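Local structure of gram-negative insecticidal protein (6FBM) at residues K74-K79 and E86-H91; A103-D108 and T112-T117; R150-N155 and F164-P169; E203-A208 and S227-S232; V387-V392 and N430-P435. The protein is an insecticidal toxin of the MACPF family that probably acts by oligomerising and inserting into membranes to form pores. All blocks are in the same frame, centred on the assembly; numbering follows the deposited sequence.

Overall arrangement
Four of the five contacts lie within the MACPF region and the fifth in the Vps62-like region; interaction 2 is buried, the other four partly buried. Interaction 1 sets strand 64-78 against helix 81-88, and interaction 2 continues from it through the next two helices; they touch where Met88 SD lies 3.4 Å from Ser104 OG. Interaction 4 meets interaction 1 through the packing of Gln75 on Glu203, and its arginine-serine grip is the richest in hydrogen bonds. The centre of interaction 3, which depends on one carboxylate, lies about 38 Å from that of the chain. Interaction 5, centred about 70 Å from interaction 3's centre, is purely apolar across its segments, a proline and a leucine on a tryptophan.

Interaction 1: residues K74-K79 and E86-H91; sequences KQDVSK and EKMSQH
Asp76, near the end of strand 64-78, and Lys87, in the last turn of helix 81-88, bring the backbones to 5.9 Å between their CA atoms, with no direct hydrogen bond joining the segments. The link is instead made by water: one molecule accepts from Val77 N at 3.0 Å and from Lys87 NZ at 2.9 Å. The lysine runs extended as far as CE and then bends (chi4 -76°), which brings NZ round to that water while CE packs 3.4 Å from Val77 O. Alongside it, the Asp76 carboxylate lies against the helix backbone, OD2 being 3.5 Å from Met88 CA. Its charge is answered by a salt bridge to Arg125 on the adjacent strand 120-134, whereas Lys87 NZ stays 6.1 Å from Asp76 OD1. Ser78 adds its CB beside Lys87 CD, and its OG accepts from Glu80 N. Between strands 64-78 and 120-134 in sequence, helix 81-88 probably belongs to the first MACPF helical cluster, which in relatives refolds into a membrane hairpin.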
# COMPACT_ATOMS: atom_id res chain seq x y z
N LYS A 74 18.24 1.13 -33.27
CA LYS A 74 18.60 0.17 -34.32
C LYS A 74 17.45 0.01 -35.29
O LYS A 74 16.31 -0.03 -34.86
CB LYS A 74 18.89 -1.20 -33.74
CG LYS A 74 20.34 -1.40 -33.30
CD LYS A 74 20.59 -2.75 -32.64
CE LYS A 74 20.49 -2.83 -31.10
NZ LYS A 74 21.70 -3.32 -30.37
N GLN A 75 17.77 -0.10 -36.57
CA GLN A 75 16.77 -0.42 -37.59
C GLN A 75 17.23 -1.56 -38.48
O GLN A 75 18.35 -1.56 -38.98
CB GLN A 75 16.48 0.79 -38.45
CG GLN A 75 15.72 1.89 -37.71
CD GLN A 75 15.30 2.98 -38.65
OE1 GLN A 75 16.14 3.61 -39.30
NE2 GLN A 75 13.99 3.21 -38.76
N ASP A 76 16.35 -2.53 -38.68
CA ASP A 76 16.52 -3.52 -39.73
C ASP A 76 15.39 -3.31 -40.69
O ASP A 76 14.24 -3.43 -40.31
CB ASP A 76 16.49 -4.94 -39.17
CG ASP A 76 17.59 -5.17 -38.15
OD1 ASP A 76 18.77 -4.83 -38.42
OD2 ASP A 76 17.24 -5.68 -37.06
N VAL A 77 15.74 -2.97 -41.93
CA VAL A 77 14.78 -2.61 -42.96
C VAL A 77 15.12 -3.35 -44.25
O VAL A 77 16.28 -3.44 -44.66
CB VAL A 77 14.80 -1.10 -43.22
CG1 VAL A 77 13.85 -0.71 -44.34
CG2 VAL A 77 14.45 -0.35 -41.94
N SER A 78 14.10 -3.91 -44.88
CA SER A 78 14.30 -4.56 -46.16
C SER A 78 12.98 -4.76 -46.92
O SER A 78 11.92 -5.01 -46.32
CB SER A 78 15.00 -5.91 -45.98
OG SER A 78 15.35 -6.43 -47.24
N LYS A 79 13.11 -4.68 -48.24
CA LYS A 79 12.03 -5.03 -49.17
C LYS A 79 11.82 -6.53 -49.30
O LYS A 79 10.80 -6.97 -49.83
CB LYS A 79 12.29 -4.43 -50.54
CG LYS A 79 12.21 -2.91 -50.54
CD LYS A 79 12.53 -2.39 -51.96
CE LYS A 79 11.80 -1.10 -52.29
NZ LYS A 79 11.57 -0.97 -53.76
N GLU A 86 17.81 -11.98 -41.97
CA GLU A 86 19.27 -12.01 -41.84
C GLU A 86 19.76 -10.81 -41.07
O GLU A 86 20.61 -10.95 -40.18
CB GLU A 86 19.99 -12.07 -43.18
CG GLU A 86 20.23 -13.51 -43.67
CD GLU A 86 20.42 -13.63 -45.18
OE1 GLU A 86 20.23 -12.62 -45.88
OE2 GLU A 86 20.77 -14.74 -45.66
N LYS A 87 19.25 -9.63 -41.43
CA LYS A 87 19.68 -8.39 -40.81
C LYS A 87 19.40 -8.42 -39.31
O LYS A 87 20.24 -8.05 -38.51
CB LYS A 87 19.01 -7.18 -41.46
CG LYS A 87 19.58 -6.75 -42.80
CD LYS A 87 18.59 -5.84 -43.54
CE LYS A 87 19.20 -5.17 -44.75
NZ LYS A 87 20.09 -4.05 -44.36
N MET A 88 18.23 -8.92 -38.95
CA MET A 88 17.82 -9.05 -37.57
C MET A 88 18.70 -10.03 -36.76
O MET A 88 18.81 -9.88 -35.56
CB MET A 88 16.37 -9.52 -37.51
CG MET A 88 15.69 -9.30 -36.19
SD MET A 88 14.05 -10.05 -36.10
CE MET A 88 14.14 -11.56 -37.08
N SER A 89 19.30 -11.00 -37.43
CA SER A 89 20.16 -12.01 -36.79
C SER A 89 21.64 -11.64 -36.65
O SER A 89 22.40 -12.41 -36.06
CB SER A 89 20.10 -13.31 -37.59
OG SER A 89 18.76 -13.63 -37.90
N GLN A 90 22.03 -10.48 -37.17
CA GLN A 90 23.44 -10.08 -37.15
C GLN A 90 23.88 -9.72 -35.74
O GLN A 90 23.12 -9.13 -34.97
CB GLN A 90 23.75 -8.85 -38.03
CG GLN A 90 23.18 -8.77 -39.45
CD GLN A 90 23.81 -9.72 -40.43
OE1 GLN A 90 24.26 -10.82 -40.06
NE2 GLN A 90 23.80 -9.32 -41.71
N HIS A 91 25.12 -10.05 -35.46
CA HIS A 91 25.83 -9.49 -34.32
C HIS A 91 25.17 -9.83 -32.99
O HIS A 91 24.99 -8.96 -32.14
CB HIS A 91 26.01 -7.95 -34.50
CG HIS A 91 26.79 -7.57 -35.73
ND1 HIS A 91 28.15 -7.77 -35.86
CD2 HIS A 91 26.37 -6.99 -36.88
CE1 HIS A 91 28.54 -7.33 -37.05
NE2 HIS A 91 27.48 -6.86 -37.69
O HOH W 1 18.66 -2.63 -42.34

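Interaction 2: residues A103-D108 and T112-T117; sequences ASLSVD and TDQQLT
Two short consecutive helices meeting at a corner, 102-108 and 111-115, lie in the chain between sheet strands 64-78 and 120-134, consistent with the first of the two helical clusters that in MACPF relatives refold into membrane hairpins; Gln114 is the residue that spans from one helix to Leu105 and Ser106 of the other. The nearest CA atoms, those of Leu105 and Gln114, are 7.8 Å apart, so one long side chain has to fill most of the gap. Gln114 does so by running extended beyond CG (chi2 172°), which carries its terminal amide up to the last turns of the first helix. There the amide end lies beside the CB of Leu105 and the hydroxyl of Ser106. Leu105 supplies the apolar side of the contact, its CB and CD1 running past the end of the glutamine, while Ser106 lies toward solvent. Leu105 also packs on Tyr84 and Arg85 of helix 81-88, so this pair of helices continues the helical layer of interaction 1. Farther along, Asp113 OD2 is hydrogen-bonded to Thr233 at the start of strand 232-239, and its carbonyl O receives the hydroxyl of Tyr121 from strand 120-134.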
# COMPACT_ATOMS: atom_id res chain seq x y z
N ALA A 103 10.35 -16.61 -34.52
CA ALA A 103 9.08 -16.38 -33.83
C ALA A 103 8.73 -14.89 -33.70
O ALA A 103 7.56 -14.54 -33.58
CB ALA A 103 9.09 -17.05 -32.46
N SER A 104 9.72 -14.00 -33.76
CA SER A 104 9.46 -12.55 -33.71
C SER A 104 8.73 -12.03 -34.95
O SER A 104 8.00 -11.04 -34.85
CB SER A 104 10.76 -11.78 -33.53
OG SER A 104 11.56 -11.96 -34.69
N LEU A 105 8.92 -12.69 -36.08
CA LEU A 105 8.21 -12.32 -37.32
C LEU A 105 6.71 -12.16 -37.15
O LEU A 105 6.16 -11.16 -37.59
CB LEU A 105 8.47 -13.32 -38.45
CG LEU A 105 9.90 -13.34 -38.99
CD1 LEU A 105 10.03 -14.52 -39.93
CD2 LEU A 105 10.24 -12.05 -39.70
N SER A 106 6.07 -13.13 -36.53
CA SER A 106 4.61 -13.06 -36.34
C SER A 106 4.22 -12.18 -35.17
O SER A 106 3.09 -11.76 -35.08
CB SER A 106 3.99 -14.45 -36.21
OG SER A 106 3.99 -15.04 -37.48
N VAL A 107 5.16 -11.92 -34.28
CA VAL A 107 5.00 -10.87 -33.28
C VAL A 107 4.98 -9.51 -34.00
O VAL A 107 4.10 -8.70 -33.74
CB VAL A 107 6.08 -10.94 -32.17
CG1 VAL A 107 6.08 -9.67 -31.29
CG2 VAL A 107 5.84 -12.20 -31.34
N ASP A 108 5.93 -9.30 -34.91
CA ASP A 108 6.12 -8.00 -35.57
C ASP A 108 5.21 -7.72 -36.77
O ASP A 108 4.92 -6.55 -37.05
CB ASP A 108 7.57 -7.85 -36.03
CG ASP A 108 8.55 -7.78 -34.87
OD1 ASP A 108 8.16 -7.37 -33.73
OD2 ASP A 108 9.72 -8.14 -35.09
N THR A 112 -0.14 -12.45 -43.34
CA THR A 112 -0.40 -11.99 -44.70
C THR A 112 0.77 -11.11 -45.25
O THR A 112 1.33 -11.40 -46.33
CB THR A 112 -1.76 -11.24 -44.77
OG1 THR A 112 -2.83 -12.16 -44.52
CG2 THR A 112 -1.99 -10.62 -46.16
N ASP A 113 1.16 -10.09 -44.49
CA ASP A 113 2.25 -9.19 -44.89
C ASP A 113 3.56 -9.90 -45.05
O ASP A 113 4.37 -9.53 -45.90
CB ASP A 113 2.41 -8.04 -43.88
CG ASP A 113 1.26 -7.05 -43.92
OD1 ASP A 113 0.58 -6.94 -44.93
OD2 ASP A 113 0.99 -6.36 -42.94
N GLN A 114 3.81 -10.93 -44.24
CA GLN A 114 5.02 -11.71 -44.37
C GLN A 114 5.10 -12.37 -45.73
O GLN A 114 6.16 -12.41 -46.35
CB GLN A 114 5.09 -12.77 -43.27
CG GLN A 114 5.36 -12.24 -41.88
CD GLN A 114 5.21 -13.32 -40.83
OE1 GLN A 114 4.39 -13.20 -39.91
NE2 GLN A 114 6.00 -14.38 -40.95
N GLN A 115 3.98 -12.89 -46.19
CA GLN A 115 3.91 -13.63 -47.43
C GLN A 115 3.73 -12.71 -48.65
O GLN A 115 4.17 -13.05 -49.74
CB GLN A 115 2.77 -14.63 -47.37
CG GLN A 115 2.84 -15.61 -46.23
CD GLN A 115 1.71 -16.65 -46.32
OE1 GLN A 115 1.88 -17.74 -46.90
NE2 GLN A 115 0.58 -16.34 -45.70
N LEU A 116 3.06 -11.57 -48.48
CA LEU A 116 2.96 -10.62 -49.57
C LEU A 116 4.31 -10.13 -50.06
O LEU A 116 5.30 -10.11 -49.33
CB LEU A 116 2.07 -9.43 -49.21
CG LEU A 116 0.58 -9.77 -49.18
CD1 LEU A 116 -0.21 -8.52 -48.80
CD2 LEU A 116 0.13 -10.33 -50.56
N THR A 117 4.32 -9.72 -51.30
CA THR A 117 5.48 -9.18 -51.94
C THR A 117 5.21 -7.67 -52.07
O THR A 117 4.11 -7.21 -51.75
CB THR A 117 5.75 -9.95 -53.25
OG1 THR A 117 7.10 -9.77 -53.65
CG2 THR A 117 4.86 -9.55 -54.37

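Interaction 3: residues R150-N155 and F164-P169; sequences RDDLNN and FKRYGP
Asp152 OD2 is the meeting point of this contact, engaged by both Tyr167 and Arg166 from the facing helix. The tyrosine hydroxyl donates to it at 2.7 Å between OH and OD2, reaching the oxygen on its anti side and somewhat out of the carboxylate plane. Seen from the tyrosine, OD2 sits at the ring edge, in the plane of the ring, and carboxylate and ring are turned 55° from each other. Arg166 approaches differently. Its NE lies 3.3 Å from Asp152 OD2, but the oxygen is over one face of the guanidinium, so this salt bridge rests on charge alone and no N-H is directed at it. A bend about the CG-CD bond (chi3 111°) lays the guanidinium across the carboxylate, while its NH1 is paired with Glu162, one turn earlier. Helices 147-154 and 160-167 are two consecutive helices of the MACPF region, and the bond joins their C-terminal turns. In the next shell, the Tyr167 ring meets Phe149 with planes about 50° apart, and Asp152 also touches Leu163. Helix 147-154 ends with Asn154, whose ND2 reaches back to Arg150 O at 2.9 Å, on the opposite face of that carbonyl from Asn154 N; its OD1 accepts from Asp288 N. Beyond Tyr167, Gly168 leaves the helix with positive phi, and Pro169 turns its CB onto one face of the Phe164 ring.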
# COMPACT_ATOMS: atom_id res chain seq x y z
N ARG A 150 26.13 -31.05 -17.08
CA ARG A 150 27.47 -31.61 -17.30
C ARG A 150 27.41 -33.05 -17.81
O ARG A 150 28.13 -33.40 -18.75
CB ARG A 150 28.35 -31.54 -16.04
CG ARG A 150 29.74 -32.18 -16.21
CD ARG A 150 30.57 -32.28 -14.93
NE ARG A 150 30.84 -30.95 -14.38
CZ ARG A 150 31.69 -30.05 -14.90
NH1 ARG A 150 32.41 -30.31 -16.02
NH2 ARG A 150 31.81 -28.86 -14.29
N ASP A 151 26.57 -33.88 -17.18
CA ASP A 151 26.49 -35.30 -17.55
C ASP A 151 25.98 -35.42 -18.98
O ASP A 151 26.66 -36.05 -19.81
CB ASP A 151 25.65 -36.11 -16.54
CG ASP A 151 26.38 -36.30 -15.17
OD1 ASP A 151 27.60 -36.01 -15.05
OD2 ASP A 151 25.76 -36.72 -14.17
N ASP A 152 24.86 -34.77 -19.29
CA ASP A 152 24.28 -34.83 -20.64
C ASP A 152 25.20 -34.26 -21.69
O ASP A 152 25.43 -34.89 -22.73
CB ASP A 152 22.92 -34.11 -20.70
CG ASP A 152 21.83 -34.84 -19.96
OD1 ASP A 152 22.01 -36.04 -19.72
OD2 ASP A 152 20.79 -34.24 -19.61
N LEU A 153 25.74 -33.07 -21.41
CA LEU A 153 26.65 -32.38 -22.33
C LEU A 153 27.83 -33.26 -22.72
O LEU A 153 28.18 -33.32 -23.89
CB LEU A 153 27.15 -31.09 -21.68
CG LEU A 153 28.20 -30.27 -22.41
CD1 LEU A 153 27.65 -29.69 -23.71
CD2 LEU A 153 28.67 -29.15 -21.50
N ASN A 154 28.43 -33.94 -21.74
CA ASN A 154 29.65 -34.72 -21.95
C ASN A 154 29.44 -36.23 -22.27
O ASN A 154 30.38 -36.90 -22.68
CB ASN A 154 30.59 -34.53 -20.75
CG ASN A 154 31.14 -33.12 -20.64
OD1 ASN A 154 31.92 -32.67 -21.48
ND2 ASN A 154 30.74 -32.40 -19.59
N ASN A 155 28.22 -36.75 -22.06
CA ASN A 155 27.88 -38.14 -22.40
C ASN A 155 27.90 -38.30 -23.93
O ASN A 155 27.13 -37.64 -24.60
CB ASN A 155 26.48 -38.49 -21.86
CG ASN A 155 26.01 -39.89 -22.21
OD1 ASN A 155 26.64 -40.62 -22.98
ND2 ASN A 155 24.87 -40.26 -21.66
N PHE A 164 20.21 -30.36 -27.36
CA PHE A 164 19.71 -29.06 -27.79
C PHE A 164 18.25 -28.80 -27.41
O PHE A 164 17.92 -27.67 -27.06
CB PHE A 164 19.91 -28.85 -29.30
CG PHE A 164 21.35 -28.75 -29.75
CD1 PHE A 164 22.39 -28.44 -28.87
CD2 PHE A 164 21.66 -28.95 -31.09
CE1 PHE A 164 23.70 -28.36 -29.31
CE2 PHE A 164 22.97 -28.86 -31.53
CZ PHE A 164 23.99 -28.56 -30.65
N LYS A 165 17.40 -29.82 -27.46
CA LYS A 165 16.02 -29.68 -26.96
C LYS A 165 15.99 -29.40 -25.45
O LYS A 165 15.31 -28.47 -25.01
CB LYS A 165 15.17 -30.91 -27.33
CG LYS A 165 13.73 -30.89 -26.80
CD LYS A 165 13.52 -31.81 -25.61
CE LYS A 165 12.03 -32.17 -25.47
NZ LYS A 165 11.48 -33.07 -26.52
N ARG A 166 16.74 -30.19 -24.68
CA ARG A 166 16.77 -30.05 -23.22
C ARG A 166 17.32 -28.71 -22.74
O ARG A 166 16.76 -28.10 -21.83
CB ARG A 166 17.60 -31.15 -22.58
CG ARG A 166 16.97 -32.53 -22.54
CD ARG A 166 17.99 -33.55 -22.03
NE ARG A 166 17.68 -34.10 -20.69
CZ ARG A 166 17.46 -35.38 -20.38
NH1 ARG A 166 17.62 -36.33 -21.27
NH2 ARG A 166 17.18 -35.70 -19.13
N TYR A 167 18.43 -28.27 -23.33
CA TYR A 167 19.19 -27.15 -22.80
C TYR A 167 19.24 -25.90 -23.66
O TYR A 167 19.59 -24.82 -23.15
CB TYR A 167 20.62 -27.63 -22.50
CG TYR A 167 20.62 -28.73 -21.47
CD1 TYR A 167 20.39 -28.45 -20.13
CD2 TYR A 167 20.81 -30.05 -21.85
CE1 TYR A 167 20.37 -29.46 -19.19
CE2 TYR A 167 20.78 -31.06 -20.92
CZ TYR A 167 20.55 -30.76 -19.59
OH TYR A 167 20.53 -31.77 -18.66
N GLY A 168 18.89 -26.02 -24.93
CA GLY A 168 19.16 -24.99 -25.93
C GLY A 168 20.57 -25.13 -26.48
O GLY A 168 21.49 -25.50 -25.76
N PRO A 169 20.75 -24.85 -27.77
CA PRO A 169 22.10 -24.91 -28.34
C PRO A 169 22.99 -23.73 -27.93
O PRO A 169 24.23 -23.86 -28.00
CB PRO A 169 21.85 -24.89 -29.84
CG PRO A 169 20.58 -24.10 -29.99
CD PRO A 169 19.75 -24.39 -28.76

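Interaction 4: residues E203-A208 and S227-S232; sequences EMSYKA and SFRSNS
Arg229 reaches across from helix 220-230 to grip Ser205 of helix 198-209, in a pair of helices that pack beside the central MACPF sheet; lying between strands 179-187 and 232-239, they are consistent with the second helical cluster, which in relatives refolds into a membrane hairpin. The grip is side-on, with NE and NH2 each serving a different atom. NE donates to Ser205 OG at 2.7 Å, nearly straight at 169° and exactly in the guanidinium plane. NH2 donates to Ser205 O at 2.9 Å, close to the guanidinium plane but tilted 30° from that of the carbonyl, and adds a weak bond to Ser205 OG. A fully extended chain from CG to NE carries the group over to the other helix. The serine hydroxyl is shared further with Tyr183 OH on strand 179-187, so it is held by the arginine and a sheet residue together. Ser205 O, as a helix carbonyl, gains a side-chain donor from another helix. Beneath these bonds Phe228 packs against the CB of Ser205 and, on the sheet side, against Tyr183, Ala185 and Ser187. Polar groups nearby are also matched within each segment: Lys207 NZ forms a salt bridge with Glu203 OE2 through its anti lone pair. At the end of helix 220-230, Ser232 OG, also bonded to Ser187 OG, donates to Phe228 O at 2.7 Å.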
# COMPACT_ATOMS: atom_id res chain seq x y z
N GLU A 203 11.75 5.91 -38.55
CA GLU A 203 12.44 6.56 -37.43
C GLU A 203 11.66 7.78 -36.93
O GLU A 203 11.37 7.89 -35.75
CB GLU A 203 13.87 6.97 -37.84
CG GLU A 203 14.64 7.91 -36.92
CD GLU A 203 16.04 8.26 -37.40
OE1 GLU A 203 16.34 8.04 -38.59
OE2 GLU A 203 16.85 8.76 -36.58
N MET A 204 11.29 8.67 -37.83
CA MET A 204 10.56 9.89 -37.46
C MET A 204 9.20 9.56 -36.91
O MET A 204 8.75 10.19 -35.96
CB MET A 204 10.47 10.86 -38.65
CG MET A 204 11.83 11.38 -39.14
SD MET A 204 12.94 11.96 -37.82
CE MET A 204 14.55 11.60 -38.48
N SER A 205 8.51 8.59 -37.50
CA SER A 205 7.19 8.23 -37.00
C SER A 205 7.31 7.73 -35.57
O SER A 205 6.57 8.20 -34.68
CB SER A 205 6.53 7.19 -37.89
OG SER A 205 5.23 6.90 -37.42
N TYR A 206 8.27 6.83 -35.32
CA TYR A 206 8.51 6.33 -33.97
C TYR A 206 8.84 7.49 -33.04
O TYR A 206 8.23 7.63 -32.00
CB TYR A 206 9.62 5.26 -33.93
CG TYR A 206 9.99 4.92 -32.51
CD1 TYR A 206 9.17 4.10 -31.74
CD2 TYR A 206 11.13 5.49 -31.91
CE1 TYR A 206 9.49 3.84 -30.42
CE2 TYR A 206 11.45 5.22 -30.59
CZ TYR A 206 10.63 4.41 -29.86
OH TYR A 206 10.95 4.17 -28.57
N LYS A 207 9.79 8.32 -33.43
CA LYS A 207 10.23 9.44 -32.56
C LYS A 207 9.16 10.46 -32.26
O LYS A 207 9.16 11.02 -31.18
CB LYS A 207 11.47 10.13 -33.13
CG LYS A 207 12.70 9.29 -32.92
CD LYS A 207 13.95 9.97 -33.46
CE LYS A 207 15.18 9.14 -33.10
NZ LYS A 207 16.34 9.59 -33.93
N ALA A 208 8.26 10.71 -33.19
CA ALA A 208 7.12 11.61 -32.94
C ALA A 208 6.13 10.98 -31.99
O ALA A 208 5.53 11.65 -31.15
CB ALA A 208 6.43 11.98 -34.24
N SER A 227 1.64 9.31 -44.39
CA SER A 227 1.67 8.37 -45.49
C SER A 227 2.17 6.98 -45.05
O SER A 227 1.59 5.95 -45.40
CB SER A 227 2.57 8.92 -46.59
OG SER A 227 2.35 8.23 -47.79
N PHE A 228 3.24 6.98 -44.27
CA PHE A 228 3.81 5.75 -43.68
C PHE A 228 2.78 5.01 -42.83
O PHE A 228 2.52 3.83 -43.02
CB PHE A 228 5.09 6.10 -42.88
CG PHE A 228 5.61 5.00 -42.02
CD1 PHE A 228 6.38 3.98 -42.55
CD2 PHE A 228 5.37 5.00 -40.65
CE1 PHE A 228 6.88 2.96 -41.72
CE2 PHE A 228 5.86 4.01 -39.82
CZ PHE A 228 6.61 2.98 -40.36
N ARG A 229 2.19 5.74 -41.90
CA ARG A 229 1.24 5.16 -40.98
C ARG A 229 -0.01 4.59 -41.64
O ARG A 229 -0.40 3.46 -41.34
CB ARG A 229 0.86 6.17 -39.89
CG ARG A 229 1.99 6.49 -38.94
CD ARG A 229 1.55 7.39 -37.79
NE ARG A 229 2.70 7.78 -37.00
CZ ARG A 229 2.67 8.64 -35.98
NH1 ARG A 229 1.52 9.20 -35.60
NH2 ARG A 229 3.80 8.96 -35.34
N SER A 230 -0.63 5.36 -42.52
CA SER A 230 -1.88 4.92 -43.16
C SER A 230 -1.67 3.88 -44.28
O SER A 230 -2.63 3.20 -44.65
CB SER A 230 -2.76 6.11 -43.60
OG SER A 230 -2.03 7.02 -44.35
N ASN A 231 -0.44 3.73 -44.77
CA ASN A 231 -0.10 2.63 -45.70
C ASN A 231 0.82 1.56 -45.10
O ASN A 231 1.47 0.81 -45.86
CB ASN A 231 0.51 3.18 -46.98
CG ASN A 231 -0.43 4.13 -47.70
OD1 ASN A 231 -0.11 5.31 -47.91
ND2 ASN A 231 -1.61 3.63 -48.06
N SER A 232 0.89 1.46 -43.77
CA SER A 232 1.58 0.34 -43.11
C SER A 232 0.73 -0.30 -42.03
O SER A 232 -0.11 0.34 -41.41
CB SER A 232 2.92 0.77 -42.47
OG SER A 232 3.73 1.48 -43.38

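Interaction 5: residues V387-V392 and N430-P435; sequences VGWQRV and NPPNLP
Strand 388-391 passes a proline-rich loop, the nearest CA atoms being those of Trp389 and Pro431 at 6.9 Å, and no hydrogen bond joins the two segments. Trp389 carries the contact on its indole face. Pro432 lies over that face, its CG 3.9 Å from the centroid of the six-membered ring and 19° off the ring normal, a CH-pi interaction. The closest atoms are Trp389 CE3 and Pro432 CG at 3.7 Å, with CB of the proline reaching toward the CE2 side and CD toward CG. With CG of the tryptophan anti to its carbonyl carbon (chi1 -63°), the indole is swung out from the strand toward the loop. Leu434 comes in at the far end, its CD1 4.2 Å from Trp389 CH2. The strand belongs to a small antiparallel sheet, probably part of the beta-tripod portion of the protein, and pairs with strand 403-410; Val387 and Gly388 both face Ile410 there, a classic beta bulge just before the tryptophan. Beyond the two segments, Tyr437 meets the Trp389 ring edge-to-face. Val421 of strand 421-426 touches Trp389, Pro432 and Leu434 alike, while Pro432 also rests on Trp407 of strand 403-410.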
# COMPACT_ATOMS: atom_id res chain seq x y z
N VAL A 387 0.95 9.91 -64.84
CA VAL A 387 0.97 11.34 -64.48
C VAL A 387 0.53 12.22 -65.62
O VAL A 387 0.17 13.37 -65.44
CB VAL A 387 2.32 11.81 -63.93
CG1 VAL A 387 2.66 10.97 -62.69
CG2 VAL A 387 3.43 11.81 -64.96
N GLY A 388 0.57 11.68 -66.83
CA GLY A 388 0.10 12.40 -68.00
C GLY A 388 0.31 11.64 -69.27
O GLY A 388 0.66 10.46 -69.25
N TRP A 389 0.11 12.34 -70.39
CA TRP A 389 0.26 11.74 -71.68
C TRP A 389 1.06 12.64 -72.62
O TRP A 389 0.83 13.84 -72.67
CB TRP A 389 -1.12 11.49 -72.26
CG TRP A 389 -1.96 10.53 -71.50
CD1 TRP A 389 -2.76 10.83 -70.45
CD2 TRP A 389 -2.12 9.14 -71.74
NE1 TRP A 389 -3.41 9.70 -70.01
CE2 TRP A 389 -3.04 8.65 -70.79
CE3 TRP A 389 -1.56 8.24 -72.66
CZ2 TRP A 389 -3.41 7.32 -70.72
CZ3 TRP A 389 -1.95 6.90 -72.60
CH2 TRP A 389 -2.87 6.46 -71.65
N GLN A 390 1.97 12.03 -73.37
CA GLN A 390 2.71 12.72 -74.41
C GLN A 390 2.55 12.05 -75.78
O GLN A 390 2.18 10.88 -75.87
CB GLN A 390 4.20 12.78 -74.05
CG GLN A 390 5.04 11.54 -74.31
CD GLN A 390 6.38 11.58 -73.63
OE1 GLN A 390 6.88 12.66 -73.30
NE2 GLN A 390 6.97 10.39 -73.40
N ARG A 391 2.85 12.81 -76.82
CA ARG A 391 2.66 12.37 -78.18
C ARG A 391 3.89 11.69 -78.73
O ARG A 391 4.96 12.26 -78.75
CB ARG A 391 2.30 13.52 -79.08
CG ARG A 391 0.90 14.03 -78.89
CD ARG A 391 0.35 14.65 -80.18
NE ARG A 391 -0.36 15.90 -79.91
CZ ARG A 391 0.22 17.07 -79.66
NH1 ARG A 391 1.54 17.19 -79.63
NH2 ARG A 391 -0.53 18.13 -79.42
N VAL A 392 3.71 10.46 -79.19
CA VAL A 392 4.72 9.79 -79.94
C VAL A 392 4.67 10.36 -81.37
O VAL A 392 5.71 10.47 -82.02
CB VAL A 392 4.49 8.26 -79.95
CG1 VAL A 392 5.56 7.53 -80.75
CG2 VAL A 392 4.52 7.73 -78.55
N ASN A 430 -6.82 15.80 -79.01
CA ASN A 430 -7.38 15.51 -77.70
C ASN A 430 -6.63 14.34 -77.12
O ASN A 430 -6.47 13.32 -77.80
CB ASN A 430 -8.85 15.14 -77.82
CG ASN A 430 -9.67 16.26 -78.37
OD1 ASN A 430 -9.38 17.44 -78.09
ND2 ASN A 430 -10.66 15.92 -79.20
N PRO A 431 -6.16 14.48 -75.87
CA PRO A 431 -5.41 13.42 -75.26
C PRO A 431 -6.35 12.32 -74.79
O PRO A 431 -7.55 12.58 -74.66
CB PRO A 431 -4.77 14.11 -74.07
CG PRO A 431 -5.75 15.16 -73.67
CD PRO A 431 -6.38 15.61 -74.95
N PRO A 432 -5.83 11.10 -74.56
CA PRO A 432 -6.64 10.02 -74.06
C PRO A 432 -7.37 10.39 -72.77
O PRO A 432 -6.83 11.11 -71.92
CB PRO A 432 -5.62 8.91 -73.80
CG PRO A 432 -4.48 9.22 -74.66
CD PRO A 432 -4.43 10.70 -74.77
N ASN A 433 -8.61 9.94 -72.66
CA ASN A 433 -9.40 10.14 -71.46
C ASN A 433 -9.78 8.75 -71.05
O ASN A 433 -10.77 8.22 -71.51
CB ASN A 433 -10.62 10.99 -71.77
CG ASN A 433 -11.56 11.09 -70.61
OD1 ASN A 433 -11.17 10.94 -69.44
ND2 ASN A 433 -12.81 11.33 -70.92
N LEU A 434 -8.95 8.17 -70.21
CA LEU A 434 -9.08 6.78 -69.83
C LEU A 434 -8.87 6.74 -68.33
O LEU A 434 -7.76 6.42 -67.88
CB LEU A 434 -8.01 5.95 -70.52
CG LEU A 434 -8.07 5.91 -72.04
CD1 LEU A 434 -6.80 5.25 -72.59
CD2 LEU A 434 -9.32 5.19 -72.56
N PRO A 435 -9.93 7.01 -67.55
CA PRO A 435 -9.77 7.05 -66.09
C PRO A 435 -9.18 5.77 -65.50
O PRO A 435 -8.52 5.85 -64.48
CB PRO A 435 -11.21 7.27 -65.55
CG PRO A 435 -12.01 7.72 -66.73
CD PRO A 435 -11.35 7.12 -67.94